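Local coordinates for protein LEOA (Escherichia coli, PDB 4AUR) that probably binds and hydrolyses GTP as a bacterial member of the dynamin family, at residues 414-417 against 422-425; 294-299 against 547-552; 26-31 against 283-288; 19-24 against 40-45. One frame throughout, in Å; residues are numbered along the deposited sequence.

Contact 1. Residues 414-417 against 422-425; sequences AFRS and FKGV. With SO4 (sulfate ion), chain B.
The loop between helix 368-408 and helix 430-447 turns back on itself where Phe415 meets Phe422 and Arg416 approaches Lys423. On the buried side two aromatic rings fill the fold of the loop. The ring of Phe422 lies against the root of Phe415, its CD2 being 3.4 Å from Phe415 CB. The ring centroids are 5.6 Å apart and the planes are inclined at 68°, an oblique pairing. With CG beside the backbone N (chi1 -54°), the Phe415 ring is carried past Phe422 to Leu296 of helix 275-343 and Leu433 of helix 430-447, a place suited to a large apolar group.

On the exposed side the aliphatic stem of Lys423 passes the Arg416 guanidinium, Lys423 CG 3.9 Å from Arg416 NH1, while its ammonium end leads away. Phe422 O sits over one guanidinium face. Gly424 N gives O1 of a sulfate, probably from the crystallisation liquor, a nearly straight hydrogen bond of 3.0 Å. Positive phi (89°) would push a side chain there against the preceding carbonyl O, so glycine suits the spot. Gly424 N and Lys427 NZ, which binds the same ion, make a small anion site, with Arg416 beside it in doubtful geometry; the lysine would probably offset some of the sulfate's charge.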
loop_
_atom_site.group_PDB
_atom_site.type_symbol
_atom_site.label_atom_id
_atom_site.label_comp_id
_atom_site.label_asym_id
_atom_site.label_seq_id
_atom_site.Cartn_x
_atom_site.Cartn_y
_atom_site.Cartn_z
ATOM N N ALA A 414 -1.633 0.800 12.331
ATOM C CA ALA A 414 -1.632 0.599 10.890
ATOM C C ALA A 414 -1.103 -0.776 10.480
ATOM O O ALA A 414 -1.548 -1.319 9.474
ATOM C CB ALA A 414 -0.860 1.709 10.210
ATOM N N PHE A 415 -0.198 -1.347 11.266
ATOM C CA PHE A 415 0.377 -2.656 10.939
ATOM C C PHE A 415 -0.202 -3.840 11.711
ATOM O O PHE A 415 0.365 -4.922 11.679
ATOM C CB PHE A 415 1.874 -2.667 11.206
ATOM C CG PHE A 415 2.632 -1.581 10.521
ATOM C CD1 PHE A 415 2.210 -1.057 9.291
ATOM C CD2 PHE A 415 3.786 -1.079 11.095
ATOM C CE1 PHE A 415 2.932 -0.051 8.670
ATOM C CE2 PHE A 415 4.510 -0.094 10.464
ATOM C CZ PHE A 415 4.091 0.415 9.251
ATOM N N ARG A 416 -1.295 -3.668 12.431
ATOM C CA ARG A 416 -1.831 -4.826 13.134
ATOM C C ARG A 416 -2.429 -5.857 12.185
ATOM O O ARG A 416 -2.429 -7.038 12.504
ATOM C CB ARG A 416 -2.837 -4.423 14.204
ATOM C CG ARG A 416 -2.192 -3.654 15.350
ATOM C CD ARG A 416 -3.198 -3.295 16.421
ATOM N NE ARG A 416 -2.575 -3.521 17.705
ATOM C CZ ARG A 416 -2.653 -4.643 18.421
ATOM N NH1 ARG A 416 -3.389 -5.700 18.066
ATOM N NH2 ARG A 416 -1.974 -4.694 19.547
ATOM N N SER A 417 -2.882 -5.420 11.010
ATOM C CA SER A 417 -3.425 -6.346 10.011
ATOM C C SER A 417 -2.371 -7.212 9.401
ATOM O O SER A 417 -2.709 -8.166 8.742
ATOM C CB SER A 417 -4.105 -5.606 8.882
ATOM O OG SER A 417 -3.419 -4.417 8.676
ATOM N N PHE A 422 3.508 -7.694 14.687
ATOM C CA PHE A 422 2.996 -6.356 14.998
ATOM C C PHE A 422 1.932 -6.344 16.075
ATOM O O PHE A 422 1.022 -5.535 16.047
ATOM C CB PHE A 422 2.413 -5.715 13.745
ATOM C CG PHE A 422 3.323 -5.804 12.567
ATOM C CD1 PHE A 422 3.319 -6.918 11.758
ATOM C CD2 PHE A 422 4.219 -4.804 12.305
ATOM C CE1 PHE A 422 4.185 -7.019 10.705
ATOM C CE2 PHE A 422 5.067 -4.894 11.227
ATOM C CZ PHE A 422 5.055 -6.006 10.428
ATOM N N LYS A 423 2.111 -7.202 17.070
ATOM C CA LYS A 423 1.106 -7.507 18.057
ATOM C C LYS A 423 1.868 -8.171 19.204
ATOM O O LYS A 423 2.841 -8.881 18.984
ATOM C CB LYS A 423 0.133 -8.453 17.396
ATOM C CG LYS A 423 -1.101 -8.815 18.188
ATOM C CD LYS A 423 -1.697 -10.138 17.702
ATOM C CE LYS A 423 -0.884 -11.355 18.174
ATOM N NZ LYS A 423 -1.240 -12.591 17.428
ATOM N N GLY A 424 1.490 -7.892 20.439
ATOM C CA GLY A 424 2.172 -8.505 21.572
ATOM C C GLY A 424 3.377 -7.751 22.122
ATOM O O GLY A 424 3.630 -6.609 21.753
ATOM N N VAL A 425 4.131 -8.398 23.009
ATOM C CA VAL A 425 5.113 -7.681 23.803
ATOM C C VAL A 425 6.363 -7.302 23.041
ATOM O O VAL A 425 7.149 -6.528 23.545
ATOM C CB VAL A 425 5.516 -8.418 25.110
ATOM C CG1 VAL A 425 4.321 -8.541 26.025
ATOM C CG2 VAL A 425 6.138 -9.786 24.848
HETATM S S SO4 B . -1.267 -6.276 21.942
HETATM O O1 SO4 B . -0.897 -6.131 20.540
HETATM O O2 SO4 B . -1.471 -7.733 22.129
HETATM O O3 SO4 B . -2.387 -5.474 22.451
HETATM O O4 SO4 B . -0.060 -5.781 22.601
#

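Contact 2. Residues 294-299 against 547-552; sequences DELNTF and QAIRDN
Ile549 reaches from helix 547-567 toward Leu296 and Phe299 of helix 275-343. Its CB already points at the opposite helix, and from there the side chain divides. The short branch, CG2, meets the end of Leu296, with 4.2 Å between Ile549 CG2 and Leu296 CD1. The longer branch passes through CG1 to CD1, which arrives at the edge of the Phe299 ring, near its plane. There Ile549 CD1 is 3.4 Å from Phe299 CE2 and 4.1 Å from Phe299 CD2. The two side chains cross at about a right angle. Phe299 leaves its helix with CG anti to the backbone N (chi1 163°), and although its CB does not face helix 547-567, the far end of the ring comes near it.

The contact belongs to the helical bundle of the dynamin-like helical domain. Leu433 of helix 430-447 touches both Ile549 and Phe299, and Phe406 and Leu407 of helix 368-408 also pack on the ring. Branched and aromatic apolar residues suit this buried junction, where several helices must share one core. Two polar side chains beside the core, Thr298 and Asn552, bond back to their own helices. Thr298 OG1 donates to Asp294 O at 2.9 Å, on the opposite face of that carbonyl's plane from Thr298 N. On the other helix Asn552 ND2 likewise turns back to Ala548 O, at 2.9 Å with an angle of 153°.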
loop_
_atom_site.group_PDB
_atom_site.type_symbol
_atom_site.label_atom_id
_atom_site.label_comp_id
_atom_site.label_asym_id
_atom_site.label_seq_id
_atom_site.Cartn_x
_atom_site.Cartn_y
_atom_site.Cartn_z
ATOM N N ASP A 294 1.426 -1.741 1.686
ATOM C CA ASP A 294 1.879 -0.734 0.744
ATOM C C ASP A 294 2.482 0.416 1.515
ATOM O O ASP A 294 3.511 0.972 1.126
ATOM C CB ASP A 294 0.762 -0.235 -0.136
ATOM C CG ASP A 294 1.274 0.533 -1.312
ATOM O OD1 ASP A 294 2.193 0.059 -2.013
ATOM O OD2 ASP A 294 0.760 1.626 -1.542
ATOM N N GLU A 295 1.846 0.737 2.640
ATOM C CA GLU A 295 2.367 1.726 3.545
ATOM C C GLU A 295 3.723 1.253 4.005
ATOM O O GLU A 295 4.687 1.957 3.839
ATOM C CB GLU A 295 1.438 1.926 4.720
ATOM C CG GLU A 295 0.218 2.780 4.414
ATOM C CD GLU A 295 -0.860 2.615 5.475
ATOM O OE1 GLU A 295 -0.612 1.835 6.414
ATOM O OE2 GLU A 295 -1.958 3.234 5.377
ATOM N N LEU A 296 3.813 0.041 4.547
ATOM C CA LEU A 296 5.104 -0.438 5.076
ATOM C C LEU A 296 6.200 -0.430 4.022
ATOM O O LEU A 296 7.319 -0.067 4.339
ATOM C CB LEU A 296 5.007 -1.835 5.678
ATOM C CG LEU A 296 6.299 -2.417 6.208
ATOM C CD1 LEU A 296 6.860 -1.502 7.270
ATOM C CD2 LEU A 296 6.123 -3.786 6.791
ATOM N N ASN A 297 5.890 -0.809 2.791
ATOM C CA ASN A 297 6.890 -0.823 1.733
ATOM C C ASN A 297 7.418 0.578 1.484
ATOM O O ASN A 297 8.599 0.758 1.298
ATOM C CB ASN A 297 6.335 -1.400 0.388
ATOM C CG ASN A 297 5.927 -2.884 0.452
ATOM O OD1 ASN A 297 5.107 -3.322 -0.345
ATOM N ND2 ASN A 297 6.484 -3.655 1.378
ATOM N N THR A 298 6.515 1.555 1.449
ATOM C CA THR A 298 6.875 2.938 1.237
ATOM C C THR A 298 7.867 3.368 2.293
ATOM O O THR A 298 8.798 4.104 2.010
ATOM C CB THR A 298 5.668 3.887 1.349
ATOM O OG1 THR A 298 4.670 3.544 0.396
ATOM C CG2 THR A 298 6.085 5.323 1.083
ATOM N N PHE A 299 7.669 2.916 3.519
ATOM C CA PHE A 299 8.521 3.357 4.599
ATOM C C PHE A 299 9.858 2.692 4.493
ATOM O O PHE A 299 10.855 3.324 4.667
ATOM C CB PHE A 299 7.954 3.067 5.995
ATOM C CG PHE A 299 9.005 3.162 7.054
ATOM C CD1 PHE A 299 9.585 4.388 7.341
ATOM C CD2 PHE A 299 9.504 2.048 7.660
ATOM C CE1 PHE A 299 10.606 4.502 8.262
ATOM C CE2 PHE A 299 10.533 2.147 8.564
ATOM C CZ PHE A 299 11.083 3.375 8.873
ATOM N N GLN A 547 17.179 -3.777 10.316
ATOM C CA GLN A 547 17.092 -5.088 9.731
ATOM C C GLN A 547 15.791 -5.754 10.049
ATOM O O GLN A 547 15.234 -6.440 9.219
ATOM C CB GLN A 547 18.220 -5.995 10.199
ATOM C CG GLN A 547 18.467 -7.142 9.223
ATOM C CD GLN A 547 18.969 -6.643 7.872
ATOM O OE1 GLN A 547 18.502 -7.084 6.826
ATOM N NE2 GLN A 547 19.920 -5.708 7.895
ATOM N N ALA A 548 15.310 -5.594 11.266
ATOM C CA ALA A 548 14.200 -6.412 11.700
ATOM C C ALA A 548 12.957 -6.194 10.826
ATOM O O ALA A 548 12.192 -7.155 10.584
ATOM C CB ALA A 548 13.892 -6.165 13.163
ATOM N N ILE A 549 12.738 -4.963 10.351
ATOM C CA ILE A 549 11.596 -4.731 9.457
ATOM C C ILE A 549 11.875 -5.261 8.081
ATOM O O ILE A 549 10.967 -5.759 7.430
ATOM C CB ILE A 549 11.146 -3.259 9.237
ATOM C CG1 ILE A 549 12.222 -2.271 9.626
ATOM C CG2 ILE A 549 9.816 -2.970 9.916
ATOM C CD1 ILE A 549 11.987 -0.904 9.036
ATOM N N ARG A 550 13.103 -5.100 7.617
ATOM C CA ARG A 550 13.473 -5.608 6.319
ATOM C C ARG A 550 13.210 -7.101 6.257
ATOM O O ARG A 550 12.629 -7.561 5.281
ATOM C CB ARG A 550 14.909 -5.311 6.005
ATOM C CG ARG A 550 15.193 -3.851 5.753
ATOM C CD ARG A 550 16.695 -3.707 5.541
ATOM N NE ARG A 550 17.212 -2.342 5.640
ATOM C CZ ARG A 550 18.517 -2.039 5.712
ATOM N NH1 ARG A 550 19.442 -3.003 5.697
ATOM N NH2 ARG A 550 18.905 -0.764 5.792
ATOM N N ASP A 551 13.601 -7.841 7.293
ATOM C CA ASP A 551 13.289 -9.262 7.381
ATOM C C ASP A 551 11.789 -9.482 7.220
ATOM O O ASP A 551 11.351 -10.411 6.524
ATOM C CB ASP A 551 13.702 -9.868 8.729
ATOM C CG ASP A 551 15.227 -9.888 8.954
ATOM O OD1 ASP A 551 16.000 -9.461 8.049
ATOM O OD2 ASP A 551 15.655 -10.321 10.063
ATOM N N ASN A 552 11.000 -8.650 7.876
ATOM C CA ASN A 552 9.556 -8.827 7.904
ATOM C C ASN A 552 8.909 -8.415 6.620
ATOM O O ASN A 552 7.993 -9.066 6.131
ATOM C CB ASN A 552 8.927 -8.035 9.062
ATOM C CG ASN A 552 8.849 -8.843 10.336
ATOM O OD1 ASN A 552 8.009 -9.725 10.467
ATOM N ND2 ASN A 552 9.743 -8.566 11.269
#

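Contact 3. Residues 26-31 against 283-288; sequences EMLGEM and IQRVTL
Leu28, on the last turn of helix 3-30, touches Arg285 and Val286 of helix 275-343 with a single methyl group. Leu28 CD2 lies 4.3 Å from Arg285 CG, and the same CD2 is 4.4 Å from Val286 CG2. One branch of the leucine thus rests between an aliphatic stem and a valine methyl, a light van der Waals contact across backbones whose nearest CA atoms, those of Leu28 and Val286, are 8.0 Å apart. Leucine and valine suit this buried spot, and the methylenes of arginine can join them while its charged end lies farther off.

In the next shell, Arg285 is bent about CB-CG (chi2 65°) and runs on extended to NE, which is hydrogen-bonded to Ser417 O in the loop after helix 368-408. That bond, a long one, ties the guanidinium end to the loop while the stem stays beside Leu28. Ile33 touches both Leu28 and Arg285, adding apolar cover from the chain beyond the helix. The helix ends at Glu30; Met31, a selenomethionine here, is the first residue beyond it, and its N bonds to Leu28 O at 2.8 Å, while its backbone is also hydrogen-bonded to Gly420. Farther out, helix 547-567 touches both sides, Leu563 meeting Met27 and Met567 meeting Ile283 and Thr287. An N-terminal helix bundled with helices from distant parts of the sequence, including the C-terminal one, is consistent with the neck, or bundle signalling element, of dynamin-family proteins.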
loop_
_atom_site.group_PDB
_atom_site.type_symbol
_atom_site.label_atom_id
_atom_site.label_comp_id
_atom_site.label_asym_id
_atom_site.label_seq_id
_atom_site.Cartn_x
_atom_site.Cartn_y
_atom_site.Cartn_z
ATOM N N GLU A 26 -4.227 -20.134 4.233
ATOM C CA GLU A 26 -2.867 -20.609 4.442
ATOM C C GLU A 26 -1.852 -19.455 4.521
ATOM O O GLU A 26 -0.868 -19.554 5.244
ATOM C CB GLU A 26 -2.444 -21.554 3.315
ATOM C CG GLU A 26 -3.155 -22.893 3.288
ATOM C CD GLU A 26 -2.621 -23.819 2.202
ATOM O OE1 GLU A 26 -2.235 -23.338 1.108
ATOM O OE2 GLU A 26 -2.598 -25.053 2.446
HETATM N N MSE A 27 -2.075 -18.384 3.761
HETATM C CA MSE A 27 -1.137 -17.270 3.722
HETATM C C MSE A 27 -1.294 -16.415 4.940
HETATM O O MSE A 27 -0.297 -16.017 5.511
HETATM C CB MSE A 27 -1.322 -16.443 2.474
HETATM C CG MSE A 27 -0.967 -17.273 1.265
HETATM SE SE MSE A 27 0.964 -17.613 1.120
HETATM C CE MSE A 27 1.148 -19.328 2.076
ATOM N N LEU A 28 -2.520 -16.132 5.365
ATOM C CA LEU A 28 -2.730 -15.455 6.653
ATOM C C LEU A 28 -2.062 -16.232 7.781
ATOM O O LEU A 28 -1.357 -15.671 8.612
ATOM C CB LEU A 28 -4.219 -15.307 6.977
ATOM C CG LEU A 28 -5.055 -14.495 5.992
ATOM C CD1 LEU A 28 -6.482 -14.417 6.440
ATOM C CD2 LEU A 28 -4.519 -13.085 5.819
ATOM N N GLY A 29 -2.275 -17.539 7.811
ATOM C CA GLY A 29 -1.629 -18.372 8.816
ATOM C C GLY A 29 -0.144 -18.109 8.758
ATOM O O GLY A 29 0.519 -17.977 9.780
ATOM N N GLU A 30 0.373 -17.986 7.551
ATOM C CA GLU A 30 1.785 -17.788 7.380
ATOM C C GLU A 30 2.281 -16.456 7.950
ATOM O O GLU A 30 3.436 -16.361 8.314
ATOM C CB GLU A 30 2.140 -17.912 5.915
ATOM C CG GLU A 30 3.629 -18.014 5.638
ATOM C CD GLU A 30 4.253 -19.317 6.082
ATOM O OE1 GLU A 30 3.671 -20.397 5.804
ATOM O OE2 GLU A 30 5.346 -19.236 6.691
HETATM N N MSE A 31 1.417 -15.450 8.056
HETATM C CA MSE A 31 1.805 -14.170 8.642
HETATM C C MSE A 31 1.303 -14.090 10.068
HETATM O O MSE A 31 1.190 -13.015 10.653
HETATM C CB MSE A 31 1.443 -13.007 7.709
HETATM C CG MSE A 31 -0.004 -12.941 7.305
HETATM SE SE MSE A 31 -0.343 -11.786 5.735
HETATM C CE MSE A 31 -0.440 -10.186 6.855
ATOM N N ILE A 283 -11.504 -11.975 2.801
ATOM C CA ILE A 283 -11.211 -11.001 1.764
ATOM C C ILE A 283 -11.041 -9.627 2.381
ATOM O O ILE A 283 -10.220 -8.853 1.931
ATOM C CB ILE A 283 -12.288 -10.991 0.682
ATOM C CG1 ILE A 283 -12.264 -12.316 -0.077
ATOM C CG2 ILE A 283 -12.066 -9.874 -0.314
ATOM C CD1 ILE A 283 -13.297 -12.404 -1.173
ATOM N N GLN A 284 -11.776 -9.332 3.429
ATOM C CA GLN A 284 -11.545 -8.074 4.147
ATOM C C GLN A 284 -10.146 -7.953 4.757
ATOM O O GLN A 284 -9.575 -6.905 4.751
ATOM C CB GLN A 284 -12.561 -7.870 5.264
ATOM C CG GLN A 284 -13.853 -7.178 4.860
ATOM C CD GLN A 284 -14.751 -6.932 6.078
ATOM O OE1 GLN A 284 -14.277 -6.472 7.142
ATOM N NE2 GLN A 284 -16.049 -7.256 5.939
ATOM N N ARG A 285 -9.613 -9.025 5.300
ATOM C CA ARG A 285 -8.367 -8.952 6.026
ATOM C C ARG A 285 -7.247 -8.873 5.022
ATOM O O ARG A 285 -6.203 -8.348 5.324
ATOM C CB ARG A 285 -8.228 -10.161 6.952
ATOM C CG ARG A 285 -7.012 -10.178 7.864
ATOM C CD ARG A 285 -6.979 -9.073 8.913
ATOM N NE ARG A 285 -5.706 -9.079 9.640
ATOM C CZ ARG A 285 -5.481 -9.673 10.819
ATOM N NH1 ARG A 285 -6.441 -10.326 11.461
ATOM N NH2 ARG A 285 -4.269 -9.616 11.383
ATOM N N VAL A 286 -7.476 -9.367 3.817
ATOM C CA VAL A 286 -6.438 -9.447 2.818
ATOM C C VAL A 286 -6.322 -8.113 2.129
ATOM O O VAL A 286 -5.240 -7.662 1.813
ATOM C CB VAL A 286 -6.804 -10.476 1.743
ATOM C CG1 VAL A 286 -5.766 -10.478 0.630
ATOM C CG2 VAL A 286 -6.946 -11.864 2.340
ATOM N N THR A 287 -7.476 -7.534 1.845
ATOM C CA THR A 287 -7.603 -6.247 1.222
ATOM C C THR A 287 -6.957 -5.230 2.115
ATOM O O THR A 287 -6.159 -4.420 1.659
ATOM C CB THR A 287 -9.078 -5.919 1.001
ATOM O OG1 THR A 287 -9.564 -6.728 -0.078
ATOM C CG2 THR A 287 -9.277 -4.432 0.662
ATOM N N LEU A 288 -7.269 -5.326 3.397
ATOM C CA LEU A 288 -6.647 -4.519 4.438
ATOM C C LEU A 288 -5.156 -4.815 4.567
ATOM O O LEU A 288 -4.343 -3.911 4.732
ATOM C CB LEU A 288 -7.339 -4.788 5.782
ATOM C CG LEU A 288 -7.039 -3.808 6.922
ATOM C CD1 LEU A 288 -7.662 -2.448 6.638
ATOM C CD2 LEU A 288 -7.537 -4.327 8.267
#

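Contact 4. Residues 19-24 against 40-45; sequences LQLRGM and QKVTSA
Arg22 and Leu21 face Val42 and Thr43 across an antiparallel helical hairpin, formed by helix 3-30 and helix 38-51 with a short connection between them. The axes of the two short segments approach to 9.7 Å and run at 174°, so the chain almost exactly reverses its direction.

The apolar part centres on Val42, whose two methyls are shared between two partners. Val42 CG2 is 4.2 Å from Leu21 CD2, and Val42 CG1 is 4.1 Å from Arg22 CD. Valine suits the place because its two methyls can meet both partners at once. Leu21 continues the buried side onto Lys279 and Val282 of helix 275-343, and Val42 touches Met275 of the same helix, so the hairpin leans on that long helix.

The polar part lies at the border of the contact. A bend about CG-CD of Arg22 (chi3 61°) curls the guanidinium round Thr43, so that NH1 comes to OG1. Arg22 NH1 donates to Thr43 OG1 over 2.9 Å, at a moderately bent angle of 140°. Thr43 OG1 is also hydrogen-bonded to Leu39 O, one turn earlier, so this hydroxyl links its own helix with the arginine of the other. The guanidinium is further covered within its own helix, where Leu19 CD2 lies over one face, 3.6 Å from its plane and nearer its border than its centre.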
loop_
_atom_site.group_PDB
_atom_site.type_symbol
_atom_site.label_atom_id
_atom_site.label_comp_id
_atom_site.label_asym_id
_atom_site.label_seq_id
_atom_site.Cartn_x
_atom_site.Cartn_y
_atom_site.Cartn_z
ATOM N N LEU A 19 -11.745 -23.117 -2.731
ATOM C CA LEU A 19 -10.356 -23.555 -2.705
ATOM C C LEU A 19 -9.404 -22.345 -2.664
ATOM O O LEU A 19 -8.394 -22.382 -1.988
ATOM C CB LEU A 19 -10.032 -24.492 -3.873
ATOM C CG LEU A 19 -10.678 -25.884 -3.850
ATOM C CD1 LEU A 19 -10.549 -26.572 -5.203
ATOM C CD2 LEU A 19 -10.091 -26.790 -2.800
ATOM N N GLN A 20 -9.729 -21.274 -3.373
ATOM C CA GLN A 20 -8.904 -20.067 -3.332
ATOM C C GLN A 20 -8.980 -19.443 -1.961
ATOM O O GLN A 20 -8.017 -18.890 -1.465
ATOM C CB GLN A 20 -9.391 -19.051 -4.345
ATOM C CG GLN A 20 -9.203 -19.481 -5.797
ATOM C CD GLN A 20 -10.238 -18.845 -6.701
ATOM O OE1 GLN A 20 -10.885 -17.857 -6.335
ATOM N NE2 GLN A 20 -10.403 -19.403 -7.885
ATOM N N LEU A 21 -10.153 -19.530 -1.348
ATOM C CA LEU A 21 -10.317 -19.097 0.024
ATOM C C LEU A 21 -9.374 -19.848 0.924
ATOM O O LEU A 21 -8.660 -19.257 1.704
ATOM C CB LEU A 21 -11.756 -19.292 0.478
ATOM C CG LEU A 21 -12.124 -18.608 1.790
ATOM C CD1 LEU A 21 -11.744 -17.142 1.697
ATOM C CD2 LEU A 21 -13.594 -18.773 2.101
ATOM N N ARG A 22 -9.349 -21.164 0.798
ATOM C CA ARG A 22 -8.404 -22.007 1.545
ATOM C C ARG A 22 -6.969 -21.573 1.358
ATOM O O ARG A 22 -6.207 -21.572 2.292
ATOM C CB ARG A 22 -8.557 -23.467 1.137
ATOM C CG ARG A 22 -8.549 -24.406 2.332
ATOM C CD ARG A 22 -9.111 -25.771 1.987
ATOM N NE ARG A 22 -8.333 -26.426 0.941
ATOM C CZ ARG A 22 -8.538 -27.656 0.514
ATOM N NH1 ARG A 22 -9.496 -28.413 1.033
ATOM N NH2 ARG A 22 -7.776 -28.136 -0.443
ATOM N N GLY A 23 -6.614 -21.202 0.139
ATOM C CA GLY A 23 -5.273 -20.738 -0.173
ATOM C C GLY A 23 -4.995 -19.420 0.502
ATOM O O GLY A 23 -3.881 -19.155 0.919
HETATM N N MSE A 24 -6.016 -18.588 0.620
HETATM C CA MSE A 24 -5.844 -17.272 1.189
HETATM C C MSE A 24 -5.640 -17.467 2.650
HETATM O O MSE A 24 -4.854 -16.737 3.250
HETATM C CB MSE A 24 -7.044 -16.381 0.888
HETATM C CG MSE A 24 -7.009 -15.901 -0.544
HETATM SE SE MSE A 24 -8.445 -14.561 -0.772
HETATM C CE MSE A 24 -9.642 -15.440 -2.052
ATOM N N GLN A 40 -10.306 -26.373 7.912
ATOM C CA GLN A 40 -11.129 -27.567 7.924
ATOM C C GLN A 40 -12.611 -27.226 7.736
ATOM O O GLN A 40 -13.359 -28.007 7.153
ATOM C CB GLN A 40 -10.879 -28.377 9.187
ATOM C CG GLN A 40 -11.075 -29.865 8.962
ATOM C CD GLN A 40 -9.866 -30.543 8.315
ATOM O OE1 GLN A 40 -8.707 -30.307 8.718
ATOM N NE2 GLN A 40 -10.131 -31.419 7.319
ATOM N N LYS A 41 -13.044 -26.059 8.208
ATOM C CA LYS A 41 -14.436 -25.640 8.010
ATOM C C LYS A 41 -14.691 -25.504 6.527
ATOM O O LYS A 41 -15.678 -26.021 6.018
ATOM C CB LYS A 41 -14.736 -24.323 8.689
ATOM C CG LYS A 41 -14.612 -24.336 10.203
ATOM C CD LYS A 41 -15.912 -24.696 10.886
ATOM C CE LYS A 41 -15.740 -24.764 12.395
ATOM N NZ LYS A 41 -15.295 -26.118 12.838
ATOM N N VAL A 42 -13.773 -24.839 5.830
ATOM C CA VAL A 42 -13.908 -24.633 4.375
ATOM C C VAL A 42 -13.950 -25.935 3.570
ATOM O O VAL A 42 -14.800 -26.098 2.702
ATOM C CB VAL A 42 -12.807 -23.697 3.848
ATOM C CG1 VAL A 42 -12.681 -23.768 2.332
ATOM C CG2 VAL A 42 -13.092 -22.272 4.293
ATOM N N THR A 43 -13.026 -26.851 3.840
ATOM C CA THR A 43 -13.079 -28.193 3.243
ATOM C C THR A 43 -14.452 -28.877 3.417
ATOM O O THR A 43 -15.033 -29.342 2.446
ATOM C CB THR A 43 -12.010 -29.107 3.853
ATOM O OG1 THR A 43 -10.724 -28.531 3.655
ATOM C CG2 THR A 43 -12.028 -30.479 3.210
ATOM N N SER A 44 -14.971 -28.911 4.646
ATOM C CA SER A 44 -16.327 -29.421 4.908
ATOM C C SER A 44 -17.394 -28.785 4.015
ATOM O O SER A 44 -18.244 -29.483 3.448
ATOM C CB SER A 44 -16.730 -29.214 6.376
ATOM O OG SER A 44 -15.937 -29.982 7.279
ATOM N N ALA A 45 -17.372 -27.468 3.882
ATOM C CA ALA A 45 -18.375 -26.800 3.061
ATOM C C ALA A 45 -18.230 -27.195 1.603
ATOM O O ALA A 45 -19.218 -27.251 0.879
ATOM C CB ALA A 45 -18.305 -25.291 3.221
#

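From the N terminus, contact 4 closes first, folding helix 38-51 back on helix 3-30. Contact 3 opens from the same first helix before contact 4 closes, so the two cross; it spans the whole stranded sheet of the presumed GTPase domain and brings helix 3-30 onto helix 275-343. Farther along that helix contact 2 opens, and it closes only at helix 547-567 near the C terminus. Contact 1 is a small local closure lying wholly within this span. Its loop touches both neighbours in space, 294-299 in contact 2 and residues of both segments in contact 3, and thereby joins the two junctions along helix 275-343.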